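Local atomic coordinates of plasmin and fibronectin-binding protein A (Streptococcus pneumoniae, PDB entry 4MR0), a protein that acts as a fibronectin-dependent adhesin and invasin, binding human fibronectin, plasmin, plasminogen and serum albumin. Residues V346-T351 with D372-A377; V403-S408 with D442-A447; V413-Y418 with I448-D453; E435-I440 with V470-S475; E479-E484 with G502-V507. All coordinates share one frame; numbering follows the deposited sequence.

Overall arrangement
Following the chain from its N terminus along the parallel beta-helix part of this surface adhesin, interaction 1 comes first: it closes a short loop between 346-351 and 372-377 before any other contact opens. Interactions 2, 3 and 4 then open in turn at 403-408, 413-418 and 435-440, and close in the same order at 442-447, 448-453 and 470-475, so each crosses the other two. Strand 445-451 serves both interaction 2 and interaction 3. Interaction 4 ties strand 431-440 to strand 462-473 on another face, from which Phe-438 packs on Ile-448 of interaction 3. Interaction 5 follows in series, joining 479-484 to 502-507; its Glu-484 forms salt bridges with Lys-446 of interaction 2 and Arg-449 of interaction 3.

Interaction 1: residues V346-T351 with D372-A377; sequences VTAIGT and DNMMYA
Val-346 and Thr-347, in the second PbH1 repeat, meet Tyr-376 and Ala-377 of 372-377, in the third, where successive coils of a parallel beta-helix come together. The carbonyl oxygen of Val-346 is gripped twice: Tyr-376 N lies 2.8 Å from Val-346 O, in the carbonyl plane and on a lone pair, while Ala-377 N reaches Val-346 O at 3.1 Å. Ala-348 N then donates to Ala-377 O (3.2 Å), which places Thr-347 and Ala-377 in a parallel bridge. Beside these bonds, Val-346 CG1 packs on Tyr-376 CB at 3.7 Å, and Thr-347 OG1 sits at the ring edge of Tyr-376, near its plane. Met-375 runs alongside Val-346, fully extended to its sulfur (chi2 -178°) and bent only at chi3 (93°). That bend brings Met-375 CE to 3.4 Å from Val-346 CG2, closer than two carbons normally pack. Met-374 SD approaches Ala-348 CB; both side chains also rest on Phe-336, which backs the contact from strand 329-337. In the second shell, Met-374 O accepts a hydrogen bond from Lys-396 NZ, and Val-346 N is held by Gln-288 OE1.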
# COMPACT_ATOMS: atom_id res chain seq x y z
N VAL A 346 -4.25 -7.54 -3.45
CA VAL A 346 -3.70 -7.17 -4.75
C VAL A 346 -2.47 -6.28 -4.54
O VAL A 346 -1.37 -6.58 -5.02
CB VAL A 346 -4.75 -6.42 -5.60
CG1 VAL A 346 -4.15 -5.99 -6.93
CG2 VAL A 346 -5.95 -7.34 -5.84
N THR A 347 -2.66 -5.19 -3.80
CA THR A 347 -1.60 -4.25 -3.49
C THR A 347 -1.74 -3.93 -2.01
O THR A 347 -2.80 -3.48 -1.57
CB THR A 347 -1.75 -2.95 -4.30
OG1 THR A 347 -1.54 -3.23 -5.69
CG2 THR A 347 -0.75 -1.90 -3.85
N ALA A 348 -0.70 -4.17 -1.23
CA ALA A 348 -0.79 -3.91 0.21
C ALA A 348 -0.86 -2.43 0.58
O ALA A 348 -1.73 -2.02 1.34
CB ALA A 348 0.38 -4.58 0.94
N ILE A 349 0.05 -1.64 0.03
CA ILE A 349 0.12 -0.22 0.38
C ILE A 349 0.45 0.68 -0.80
O ILE A 349 1.27 0.33 -1.65
CB ILE A 349 1.24 0.02 1.43
CG1 ILE A 349 1.06 -0.90 2.63
CG2 ILE A 349 1.23 1.48 1.89
CD1 ILE A 349 2.28 -0.95 3.56
N GLY A 350 -0.18 1.85 -0.85
CA GLY A 350 0.13 2.78 -1.91
C GLY A 350 -1.02 3.67 -2.33
O GLY A 350 -1.92 3.94 -1.55
N THR A 351 -0.95 4.14 -3.57
CA THR A 351 -2.01 4.95 -4.13
C THR A 351 -1.81 4.99 -5.64
O THR A 351 -0.74 4.61 -6.14
CB THR A 351 -2.05 6.38 -3.54
OG1 THR A 351 -3.30 6.99 -3.86
CG2 THR A 351 -0.91 7.23 -4.07
N ASP A 372 3.14 -11.09 2.16
CA ASP A 372 3.07 -12.50 1.81
C ASP A 372 2.28 -12.90 0.56
O ASP A 372 1.09 -13.21 0.64
CB ASP A 372 2.54 -13.27 3.01
CG ASP A 372 2.93 -14.73 3.00
OD1 ASP A 372 3.51 -15.19 2.00
OD2 ASP A 372 2.64 -15.42 4.00
N ASN A 373 2.96 -12.89 -0.58
CA ASN A 373 2.38 -13.29 -1.85
C ASN A 373 1.27 -12.38 -2.39
O ASN A 373 0.18 -12.86 -2.73
CB ASN A 373 1.86 -14.74 -1.73
CG ASN A 373 1.70 -15.43 -3.08
OD1 ASN A 373 2.57 -15.33 -3.95
ND2 ASN A 373 0.59 -16.16 -3.24
N MET A 374 1.54 -11.08 -2.49
CA MET A 374 0.55 -10.14 -3.03
C MET A 374 0.39 -10.45 -4.52
O MET A 374 1.32 -10.93 -5.16
CB MET A 374 1.03 -8.70 -2.86
CG MET A 374 0.44 -7.96 -1.64
SD MET A 374 0.81 -8.58 0.01
CE MET A 374 -0.39 -9.97 0.14
N MET A 375 -0.79 -10.16 -5.06
CA MET A 375 -1.07 -10.43 -6.47
C MET A 375 -0.39 -9.45 -7.43
O MET A 375 -0.00 -9.82 -8.54
CB MET A 375 -2.58 -10.42 -6.70
CG MET A 375 -3.00 -10.64 -8.15
SD MET A 375 -4.80 -10.54 -8.35
CE MET A 375 -4.99 -8.89 -8.75
N TYR A 376 -0.23 -8.20 -7.01
CA TYR A 376 0.37 -7.21 -7.88
C TYR A 376 1.59 -6.50 -7.32
O TYR A 376 2.58 -6.29 -8.03
CB TYR A 376 -0.69 -6.18 -8.28
CG TYR A 376 -0.24 -5.18 -9.32
CD1 TYR A 376 0.56 -5.58 -10.39
CD2 TYR A 376 -0.64 -3.84 -9.25
CE1 TYR A 376 0.95 -4.67 -11.37
CE2 TYR A 376 -0.25 -2.93 -10.24
CZ TYR A 376 0.54 -3.35 -11.29
OH TYR A 376 0.93 -2.46 -12.26
N ALA A 377 1.53 -6.14 -6.04
CA ALA A 377 2.64 -5.43 -5.44
C ALA A 377 2.49 -5.28 -3.94
O ALA A 377 1.38 -5.22 -3.42
CB ALA A 377 2.78 -4.06 -6.07

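Interaction 2: residues V403-S408 with D442-A447; sequences VHYRES and DPKTKA
Lys-444 reaches across Tyr-405 at about a right angle and runs on to the backbone of Glu-407. Lys-444 CB lies 3.6 Å from Tyr-405 OH, and CG stays at a similar distance from the same oxygen. Lys-444 CD touches two oxygens, Tyr-405 OH at 3.2 Å and Glu-407 O at 3.3 Å. CE comes closer still to the carbonyl, with Lys-444 CE to Glu-407 O at 3.1 Å. The chain then bends at chi4 (59°), and NZ forms a salt bridge with Glu-479 OE2; the carboxylate of Glu-407, itself paired with Lys-399, is a more distant opposite charge. Lys-444 belongs to a type I turn, Asp-442 to Thr-445, that leads into strand 445-451 of the parallel beta-helix, whereas 403-408 is part of the loop preceding strand 410-415. The hydroxyl that the lysine passes is itself anchored: Tyr-405 OH donates to Asp-442 OD1 at 2.5 Å, meeting it on the syn side, 22° out of the carboxylate plane. Ring and carboxylate stand 81° apart, with Asp-442 at the ring edge. The other oxygen, Asp-442 OD2, receives Thr-445 OG1 through its anti lone pair at 2.7 Å. A water donates to both Asp-442 OD2 and Arg-406 O.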
# COMPACT_ATOMS: atom_id res chain seq x y z
N VAL A 403 -3.93 -18.17 -4.65
CA VAL A 403 -5.36 -18.10 -4.90
C VAL A 403 -5.54 -17.06 -5.99
O VAL A 403 -6.29 -17.26 -6.95
CB VAL A 403 -6.13 -17.65 -3.64
CG1 VAL A 403 -7.61 -17.52 -3.95
CG2 VAL A 403 -5.90 -18.64 -2.51
N HIS A 404 -4.84 -15.94 -5.85
CA HIS A 404 -4.89 -14.86 -6.82
C HIS A 404 -3.58 -14.84 -7.59
O HIS A 404 -2.50 -14.99 -7.01
CB HIS A 404 -5.09 -13.52 -6.11
CG HIS A 404 -6.46 -13.34 -5.54
ND1 HIS A 404 -6.72 -12.49 -4.48
CD2 HIS A 404 -7.65 -13.87 -5.90
CE1 HIS A 404 -8.01 -12.51 -4.21
NE2 HIS A 404 -8.60 -13.33 -5.06
N TYR A 405 -3.67 -14.66 -8.90
CA TYR A 405 -2.48 -14.60 -9.75
C TYR A 405 -2.77 -13.68 -10.92
O TYR A 405 -3.83 -13.76 -11.54
CB TYR A 405 -2.10 -15.99 -10.27
CG TYR A 405 -0.78 -15.98 -11.03
CD1 TYR A 405 0.44 -15.85 -10.35
CD2 TYR A 405 -0.76 -16.06 -12.42
CE1 TYR A 405 1.64 -15.79 -11.05
CE2 TYR A 405 0.45 -16.00 -13.13
CZ TYR A 405 1.64 -15.86 -12.43
OH TYR A 405 2.83 -15.77 -13.13
N ARG A 406 -1.81 -12.81 -11.22
CA ARG A 406 -1.95 -11.85 -12.31
C ARG A 406 -1.09 -12.27 -13.50
O ARG A 406 0.14 -12.23 -13.44
CB ARG A 406 -1.54 -10.47 -11.81
CG ARG A 406 -1.77 -9.34 -12.79
CD ARG A 406 -1.77 -8.01 -12.05
NE ARG A 406 -2.11 -6.89 -12.92
CZ ARG A 406 -1.29 -6.34 -13.81
NH1 ARG A 406 -0.05 -6.80 -13.96
NH2 ARG A 406 -1.70 -5.32 -14.54
N GLU A 407 -1.75 -12.66 -14.59
CA GLU A 407 -1.07 -13.09 -15.81
C GLU A 407 -0.17 -12.00 -16.37
O GLU A 407 0.86 -12.29 -16.99
CB GLU A 407 -2.09 -13.49 -16.88
CG GLU A 407 -2.84 -14.78 -16.59
CD GLU A 407 -1.91 -15.94 -16.30
OE1 GLU A 407 -0.87 -16.06 -17.00
OE2 GLU A 407 -2.20 -16.73 -15.38
N SER A 408 -0.56 -10.75 -16.16
CA SER A 408 0.19 -9.61 -16.65
C SER A 408 1.47 -9.38 -15.85
O SER A 408 2.31 -8.55 -16.23
CB SER A 408 -0.68 -8.35 -16.60
OG SER A 408 -0.72 -7.70 -17.86
N ASP A 442 7.87 -16.74 -8.68
CA ASP A 442 7.08 -16.48 -9.88
C ASP A 442 7.94 -15.82 -10.95
O ASP A 442 8.50 -14.75 -10.73
CB ASP A 442 5.89 -15.56 -9.54
CG ASP A 442 5.12 -15.13 -10.76
OD1 ASP A 442 4.84 -15.99 -11.62
OD2 ASP A 442 4.77 -13.93 -10.87
N PRO A 443 8.05 -16.45 -12.13
CA PRO A 443 8.87 -15.89 -13.21
C PRO A 443 8.36 -14.58 -13.80
O PRO A 443 9.09 -13.90 -14.52
CB PRO A 443 8.90 -17.03 -14.25
CG PRO A 443 7.61 -17.74 -14.02
CD PRO A 443 7.51 -17.77 -12.51
N LYS A 444 7.12 -14.21 -13.48
CA LYS A 444 6.55 -12.97 -13.99
C LYS A 444 6.63 -11.82 -12.98
O LYS A 444 6.15 -10.72 -13.26
CB LYS A 444 5.08 -13.18 -14.37
CG LYS A 444 4.85 -14.00 -15.64
CD LYS A 444 3.36 -14.19 -15.88
CE LYS A 444 3.07 -14.43 -17.36
NZ LYS A 444 3.78 -15.62 -17.89
N THR A 445 7.23 -12.07 -11.83
CA THR A 445 7.34 -11.05 -10.80
C THR A 445 8.69 -10.35 -10.73
O THR A 445 9.75 -10.98 -10.64
CB THR A 445 7.00 -11.62 -9.40
OG1 THR A 445 5.60 -11.92 -9.34
CG2 THR A 445 7.32 -10.60 -8.30
N LYS A 446 8.63 -9.02 -10.77
CA LYS A 446 9.80 -8.15 -10.71
C LYS A 446 9.91 -7.74 -9.24
O LYS A 446 8.89 -7.45 -8.60
CB LYS A 446 9.55 -6.93 -11.59
CG LYS A 446 10.78 -6.10 -11.92
CD LYS A 446 10.37 -4.85 -12.69
CE LYS A 446 11.00 -4.82 -14.08
NZ LYS A 446 9.97 -4.87 -15.15
N ALA A 447 11.12 -7.70 -8.70
CA ALA A 447 11.29 -7.32 -7.30
C ALA A 447 11.09 -5.82 -7.09
O ALA A 447 10.21 -5.40 -6.34
CB ALA A 447 12.68 -7.72 -6.82
O HOH W 1 2.33 -12.39 -11.47

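Interaction 3: residues V413-Y418 with I448-D453; sequences VNAYSY and IRVAKD
Val-413 to Ala-415 run parallel to Ile-448 to Val-450 with matching CA atoms 4.7 to 4.8 Å apart, and the two segments diverge by only 14°. Val-413 O accepts from Arg-449 N, Ala-415 N donates to Arg-449 O, and Ala-415 O accepts from Ala-451 N. A water donates to Ala-415 O and Ala-451 O. Such in-register stacking of strands 410-415 and 445-451 is how neighbouring coils of a parallel beta-helix build one of its faces. Val-413, Ala-415, Ile-448 and Val-450 share one side of the sheet; Val-413 and Ile-448 pack on Phe-438, and Val-413 and Val-450 on Ile-433, both from strand 431-440 of another face. On the other side, Asn-414 and Arg-449 lie side by side, with amide and guanidinium planes 81° apart. Arg-449 NH1 donates to Asn-414 OD1 at 3.0 Å, and that oxygen lies close to the guanidinium plane. The arginine, extended from CG to NE, also grips a single oxygen end-on: Arg-449 NH2 forms a salt bridge with Asp-453 OD2 at 2.6 Å, and Arg-449 NH1 donates to the same oxygen at 3.0 Å, both from one face of the carboxylate, while NE pairs with Glu-484. This grip probably helps to place Asp-453, whose OD1 receives Ser-417 N at 2.9 Å. Ser-417 OG, beside its backbone N (chi1 -61°), donates to a lone pair of Ala-451 O at 3.0 Å.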
# COMPACT_ATOMS: atom_id res chain seq x y z
N VAL A 413 7.78 -3.90 -5.48
CA VAL A 413 7.90 -2.50 -5.10
C VAL A 413 7.79 -1.82 -6.46
O VAL A 413 8.57 -2.11 -7.37
CB VAL A 413 9.25 -2.16 -4.46
CG1 VAL A 413 9.37 -0.65 -4.31
CG2 VAL A 413 9.36 -2.80 -3.09
N ASN A 414 6.82 -0.92 -6.60
CA ASN A 414 6.62 -0.26 -7.88
C ASN A 414 6.28 1.22 -7.71
O ASN A 414 5.12 1.57 -7.52
CB ASN A 414 5.49 -0.98 -8.63
CG ASN A 414 5.30 -0.47 -10.05
OD1 ASN A 414 5.97 0.45 -10.49
ND2 ASN A 414 4.36 -1.09 -10.77
N ALA A 415 7.30 2.07 -7.76
CA ALA A 415 7.09 3.52 -7.65
C ALA A 415 7.01 3.99 -9.09
O ALA A 415 8.04 4.13 -9.75
CB ALA A 415 8.27 4.18 -6.95
N TYR A 416 5.80 4.24 -9.56
CA TYR A 416 5.59 4.65 -10.94
C TYR A 416 5.05 6.07 -11.08
O TYR A 416 4.85 6.77 -10.10
CB TYR A 416 4.65 3.66 -11.63
CG TYR A 416 3.19 3.82 -11.23
CD1 TYR A 416 2.74 3.42 -9.97
CD2 TYR A 416 2.27 4.38 -12.12
CE1 TYR A 416 1.40 3.59 -9.60
CE2 TYR A 416 0.94 4.55 -11.76
CZ TYR A 416 0.50 4.16 -10.51
OH TYR A 416 -0.82 4.32 -10.18
N SER A 417 4.81 6.47 -12.33
CA SER A 417 4.30 7.80 -12.62
C SER A 417 2.88 7.75 -13.18
O SER A 417 2.58 6.95 -14.06
CB SER A 417 5.22 8.50 -13.62
OG SER A 417 6.53 8.64 -13.09
N TYR A 418 2.01 8.60 -12.65
CA TYR A 418 0.62 8.67 -13.07
C TYR A 418 0.54 8.99 -14.57
O TYR A 418 1.23 9.89 -15.05
CB TYR A 418 -0.12 9.76 -12.29
CG TYR A 418 -1.62 9.78 -12.52
CD1 TYR A 418 -2.42 8.72 -12.07
CD2 TYR A 418 -2.24 10.84 -13.18
CE1 TYR A 418 -3.80 8.72 -12.29
CE2 TYR A 418 -3.62 10.85 -13.40
CZ TYR A 418 -4.39 9.78 -12.95
OH TYR A 418 -5.75 9.76 -13.17
N ILE A 448 11.90 -5.03 -7.78
CA ILE A 448 11.86 -3.58 -7.64
C ILE A 448 11.74 -2.84 -8.95
O ILE A 448 12.43 -3.16 -9.93
CB ILE A 448 13.14 -3.07 -6.94
CG1 ILE A 448 13.28 -3.73 -5.57
CG2 ILE A 448 13.11 -1.56 -6.83
CD1 ILE A 448 14.62 -3.47 -4.90
N ARG A 449 10.90 -1.81 -8.95
CA ARG A 449 10.70 -0.98 -10.13
C ARG A 449 10.45 0.47 -9.73
O ARG A 449 9.63 0.75 -8.85
CB ARG A 449 9.50 -1.50 -10.93
CG ARG A 449 9.14 -0.66 -12.14
CD ARG A 449 8.02 -1.33 -12.93
NE ARG A 449 7.80 -0.66 -14.21
CZ ARG A 449 7.10 0.45 -14.38
NH1 ARG A 449 6.52 1.04 -13.34
NH2 ARG A 449 6.98 0.98 -15.59
N VAL A 450 11.18 1.39 -10.36
CA VAL A 450 11.02 2.82 -10.11
C VAL A 450 11.04 3.41 -11.51
O VAL A 450 12.02 3.25 -12.24
CB VAL A 450 12.19 3.43 -9.30
CG1 VAL A 450 12.03 4.94 -9.20
CG2 VAL A 450 12.22 2.82 -7.91
N ALA A 451 9.97 4.10 -11.89
CA ALA A 451 9.96 4.62 -13.25
C ALA A 451 9.06 5.78 -13.59
O ALA A 451 8.13 6.12 -12.87
CB ALA A 451 9.65 3.46 -14.19
N LYS A 452 9.40 6.40 -14.71
CA LYS A 452 8.58 7.45 -15.30
C LYS A 452 8.28 6.65 -16.56
O LYS A 452 9.00 6.72 -17.56
CB LYS A 452 9.36 8.72 -15.64
CG LYS A 452 8.40 9.82 -16.09
CD LYS A 452 9.07 11.14 -16.36
CE LYS A 452 9.91 11.10 -17.62
NZ LYS A 452 10.31 12.48 -18.00
N ASP A 453 7.22 5.85 -16.45
CA ASP A 453 6.77 4.93 -17.49
C ASP A 453 6.77 5.39 -18.94
O ASP A 453 6.88 4.57 -19.84
CB ASP A 453 5.38 4.40 -17.11
CG ASP A 453 5.26 4.09 -15.62
OD1 ASP A 453 5.25 5.05 -14.82
OD2 ASP A 453 5.20 2.90 -15.25
O HOH W 2 8.52 6.75 -9.95

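Interaction 4: residues E435-I440 with V470-S475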
# COMPACT_ATOMS: atom_id res chain seq x y z
N GLU A 435 17.45 -2.33 2.42
CA GLU A 435 17.46 -3.49 3.29
C GLU A 435 16.20 -4.35 3.30
O GLU A 435 15.81 -4.87 4.35
CB GLU A 435 17.77 -3.01 4.72
CG GLU A 435 19.10 -2.26 4.84
CD GLU A 435 19.09 -1.21 5.94
OE1 GLU A 435 18.82 -1.56 7.11
OE2 GLU A 435 19.36 -0.02 5.63
N ASN A 436 15.56 -4.51 2.15
CA ASN A 436 14.37 -5.34 2.05
C ASN A 436 14.79 -6.71 1.52
O ASN A 436 15.79 -6.82 0.81
CB ASN A 436 13.36 -4.72 1.08
CG ASN A 436 12.87 -3.37 1.53
OD1 ASN A 436 12.04 -3.26 2.43
ND2 ASN A 436 13.40 -2.31 0.91
N ILE A 437 14.04 -7.75 1.86
CA ILE A 437 14.35 -9.09 1.38
C ILE A 437 13.22 -9.53 0.46
O ILE A 437 12.04 -9.40 0.80
CB ILE A 437 14.45 -10.12 2.53
CG1 ILE A 437 15.49 -9.67 3.56
CG2 ILE A 437 14.83 -11.49 1.97
CD1 ILE A 437 15.00 -8.58 4.49
N PHE A 438 13.58 -10.05 -0.71
CA PHE A 438 12.59 -10.53 -1.67
C PHE A 438 12.84 -12.01 -1.95
O PHE A 438 13.96 -12.41 -2.25
CB PHE A 438 12.67 -9.77 -3.00
CG PHE A 438 12.50 -8.27 -2.87
CD1 PHE A 438 13.54 -7.48 -2.39
CD2 PHE A 438 11.32 -7.66 -3.27
CE1 PHE A 438 13.41 -6.09 -2.31
CE2 PHE A 438 11.18 -6.27 -3.19
CZ PHE A 438 12.22 -5.49 -2.71
N ASN A 439 11.79 -12.82 -1.83
CA ASN A 439 11.87 -14.25 -2.11
C ASN A 439 10.86 -14.48 -3.22
O ASN A 439 9.66 -14.55 -2.97
CB ASN A 439 11.52 -15.08 -0.87
CG ASN A 439 12.48 -14.83 0.28
OD1 ASN A 439 13.69 -15.00 0.13
ND2 ASN A 439 11.94 -14.41 1.42
N ILE A 440 11.36 -14.58 -4.45
CA ILE A 440 10.50 -14.73 -5.62
C ILE A 440 10.61 -16.09 -6.31
O ILE A 440 11.70 -16.57 -6.61
CB ILE A 440 10.81 -13.62 -6.63
CG1 ILE A 440 10.61 -12.25 -5.97
CG2 ILE A 440 9.93 -13.77 -7.87
CD1 ILE A 440 11.11 -11.07 -6.79
N VAL A 470 18.15 -7.51 -0.63
CA VAL A 470 18.53 -8.88 -0.95
C VAL A 470 17.41 -9.53 -1.75
O VAL A 470 16.29 -9.70 -1.26
CB VAL A 470 18.77 -9.72 0.33
CG1 VAL A 470 19.03 -11.17 -0.05
CG2 VAL A 470 19.95 -9.15 1.10
N ILE A 471 17.72 -9.89 -2.99
CA ILE A 471 16.74 -10.51 -3.86
C ILE A 471 17.08 -11.98 -4.11
O ILE A 471 18.13 -12.30 -4.67
CB ILE A 471 16.68 -9.77 -5.21
CG1 ILE A 471 16.25 -8.32 -4.98
CG2 ILE A 471 15.71 -10.48 -6.16
CD1 ILE A 471 16.18 -7.48 -6.25
N ASN A 472 16.19 -12.86 -3.67
CA ASN A 472 16.37 -14.30 -3.87
C ASN A 472 15.36 -14.75 -4.92
O ASN A 472 14.22 -15.09 -4.60
CB ASN A 472 16.15 -15.06 -2.56
CG ASN A 472 17.11 -14.64 -1.48
OD1 ASN A 472 18.32 -14.67 -1.67
ND2 ASN A 472 16.57 -14.26 -0.32
N ASN A 473 15.78 -14.73 -6.18
CA ASN A 473 14.90 -15.13 -7.27
C ASN A 473 15.22 -16.53 -7.79
O ASN A 473 16.21 -16.73 -8.49
CB ASN A 473 14.99 -14.12 -8.42
CG ASN A 473 13.88 -14.31 -9.45
OD1 ASN A 473 13.23 -15.36 -9.49
ND2 ASN A 473 13.67 -13.30 -10.29
N ASN A 474 14.39 -17.51 -7.43
CA ASN A 474 14.60 -18.87 -7.92
C ASN A 474 13.46 -19.32 -8.82
O ASN A 474 13.13 -20.51 -8.88
CB ASN A 474 14.77 -19.87 -6.77
CG ASN A 474 14.09 -19.44 -5.50
OD1 ASN A 474 14.71 -18.80 -4.65
ND2 ASN A 474 12.82 -19.77 -5.37
N SER A 475 12.85 -18.37 -9.51
CA SER A 475 11.76 -18.67 -10.43
C SER A 475 12.40 -19.29 -11.66
O SER A 475 13.57 -19.02 -11.95
CB SER A 475 11.02 -17.39 -10.82
OG SER A 475 11.86 -16.54 -11.59
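Asn-439 and Asn-472 adopt nearly the same conformation: each has CG beside its own backbone N, and chi2 matches as well (-56° and -54°), so their amides lie side by side with planes only 8° apart. Asn-472 ND2 therefore donates to Asn-439 OD1 at 3.0 Å, and Asn-439 ND2 passes the chain of bonds on to the carboxylate oxygen Asp-395 OD1. The strands themselves run parallel with axes 4.7 Å apart. Val-470 N to Asn-436 O and Phe-438 N to Val-470 O are both 2.8 Å, and the next bond, Asn-472 N to Phe-438 O, is 2.7 Å. Ile-440 N then bonds to Asn-472 O, and Ile-440 O receives Asn-474 N. On the buried side, Phe-438 CD1 touches Ile-471 CG1 at 3.8 Å, the two side chains slanting past each other. Asn-473 points to the same side as Ile-440, and its OD1 forms an Asx turn by accepting Ser-475 N at 3.0 Å; Ser-475 OG adds a second bond to that oxygen. Like side chains aligned from coil to coil, as Asn-439 with Asn-472 here and Phe-438 stacked with Phe-394 of strand 387-396, are characteristic of the parallel beta-helix.

Interaction 5: residues E479-E484 with G502-V507; sequences EQPNIE and GKEGIV
Two neighbouring coils of the parallel beta-helix, in the fourth and fifth PbH1 repeats, join here as Pro-481 to Glu-484 lie against Glu-504 to Val-507. Pro-481 CG presses on Val-507 CG2 at 3.4 Å, shorter than normal carbon packing. Val-507 turns that methyl beside its own backbone N, with CG1 anti to it (chi1 175°). Glu-504 lies alongside the proline and, bent at chi2 (124°), carries OE1 to 3.8 Å from Pro-481 CG. After this loop region, strands 483-486 and 506-509 begin as a parallel pair: Ile-483 N bonds to Gly-505 O at 3.0 Å, and Val-507 N to Ile-483 O at 2.8 Å. Asn-482 N adds weak bonds to Gly-505 O and Glu-504 O. Ile-483 and Ile-506 point the same way into the interior, CB of the first 4.1 Å from CG1 of the second, and both pack on Ile-499. At the start of the contact, a water donates to Gln-480 O (2.7 Å) and Glu-504 O (2.8 Å) and accepts from Lys-503 N.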
# COMPACT_ATOMS: atom_id res chain seq x y z
N GLU A 479 11.01 -13.85 -16.71
CA GLU A 479 10.64 -13.06 -17.88
C GLU A 479 11.00 -11.57 -17.85
O GLU A 479 10.64 -10.84 -18.77
CB GLU A 479 9.15 -13.22 -18.14
CG GLU A 479 8.75 -14.63 -18.50
CD GLU A 479 7.26 -14.86 -18.41
OE1 GLU A 479 6.49 -14.00 -18.91
OE2 GLU A 479 6.85 -15.89 -17.84
N GLN A 480 11.68 -11.12 -16.80
CA GLN A 480 12.07 -9.72 -16.72
C GLN A 480 13.16 -9.52 -15.68
O GLN A 480 13.46 -10.42 -14.90
CB GLN A 480 10.86 -8.82 -16.41
CG GLN A 480 10.29 -8.98 -15.01
CD GLN A 480 9.65 -10.33 -14.80
OE1 GLN A 480 10.08 -11.10 -13.95
NE2 GLN A 480 8.62 -10.63 -15.58
N PRO A 481 13.77 -8.32 -15.65
CA PRO A 481 14.84 -7.99 -14.70
C PRO A 481 14.40 -8.01 -13.24
O PRO A 481 13.20 -7.95 -12.94
CB PRO A 481 15.27 -6.59 -15.13
CG PRO A 481 14.86 -6.52 -16.58
CD PRO A 481 13.52 -7.19 -16.56
N ASN A 482 15.37 -8.10 -12.34
CA ASN A 482 15.09 -8.12 -10.91
C ASN A 482 14.87 -6.69 -10.43
O ASN A 482 14.00 -6.42 -9.60
CB ASN A 482 16.24 -8.76 -10.14
CG ASN A 482 16.24 -10.28 -10.24
OD1 ASN A 482 17.20 -10.89 -10.72
ND2 ASN A 482 15.16 -10.90 -9.78
N ILE A 483 15.67 -5.76 -10.96
CA ILE A 483 15.57 -4.36 -10.58
C ILE A 483 15.56 -3.47 -11.82
O ILE A 483 16.52 -3.46 -12.60
CB ILE A 483 16.75 -3.94 -9.68
CG1 ILE A 483 16.76 -4.78 -8.41
CG2 ILE A 483 16.66 -2.44 -9.36
CD1 ILE A 483 17.94 -4.52 -7.50
N GLU A 484 14.48 -2.72 -11.99
CA GLU A 484 14.33 -1.82 -13.13
C GLU A 484 14.24 -0.36 -12.69
O GLU A 484 13.43 -0.01 -11.83
CB GLU A 484 13.08 -2.17 -13.94
CG GLU A 484 12.61 -1.02 -14.83
CD GLU A 484 11.34 -1.34 -15.60
OE1 GLU A 484 10.40 -1.93 -15.00
OE2 GLU A 484 11.27 -1.00 -16.80
N GLY A 502 17.87 -15.59 -11.41
CA GLY A 502 17.16 -14.83 -12.42
C GLY A 502 17.94 -14.70 -13.71
O GLY A 502 18.87 -15.45 -13.98
N LYS A 503 17.54 -13.72 -14.52
CA LYS A 503 18.19 -13.47 -15.80
C LYS A 503 19.02 -12.20 -15.69
O LYS A 503 20.23 -12.25 -15.49
CB LYS A 503 17.12 -13.34 -16.89
CG LYS A 503 17.64 -13.34 -18.32
CD LYS A 503 16.63 -14.04 -19.23
CE LYS A 503 16.90 -13.75 -20.70
NZ LYS A 503 16.59 -12.33 -21.03
N GLU A 504 18.36 -11.05 -15.83
CA GLU A 504 19.06 -9.77 -15.71
C GLU A 504 19.01 -9.33 -14.26
O GLU A 504 18.06 -9.64 -13.54
CB GLU A 504 18.38 -8.71 -16.59
CG GLU A 504 18.39 -9.04 -18.07
CD GLU A 504 17.00 -9.04 -18.67
OE1 GLU A 504 16.12 -9.75 -18.14
OE2 GLU A 504 16.79 -8.34 -19.69
N GLY A 505 20.05 -8.63 -13.82
CA GLY A 505 20.08 -8.17 -12.44
C GLY A 505 19.47 -6.79 -12.35
O GLY A 505 18.31 -6.62 -11.97
N ILE A 506 20.26 -5.78 -12.73
CA ILE A 506 19.82 -4.40 -12.70
C ILE A 506 19.77 -3.79 -14.09
O ILE A 506 20.69 -3.95 -14.89
CB ILE A 506 20.77 -3.54 -11.83
CG1 ILE A 506 20.74 -4.03 -10.39
CG2 ILE A 506 20.38 -2.06 -11.92
CD1 ILE A 506 21.89 -3.51 -9.54
N VAL A 507 18.68 -3.09 -14.38
CA VAL A 507 18.52 -2.42 -15.66
C VAL A 507 18.26 -0.94 -15.39
O VAL A 507 17.31 -0.59 -14.70
CB VAL A 507 17.33 -2.98 -16.48
CG1 VAL A 507 17.15 -2.14 -17.75
CG2 VAL A 507 17.58 -4.44 -16.84
O HOH W 3 15.85 -11.26 -14.02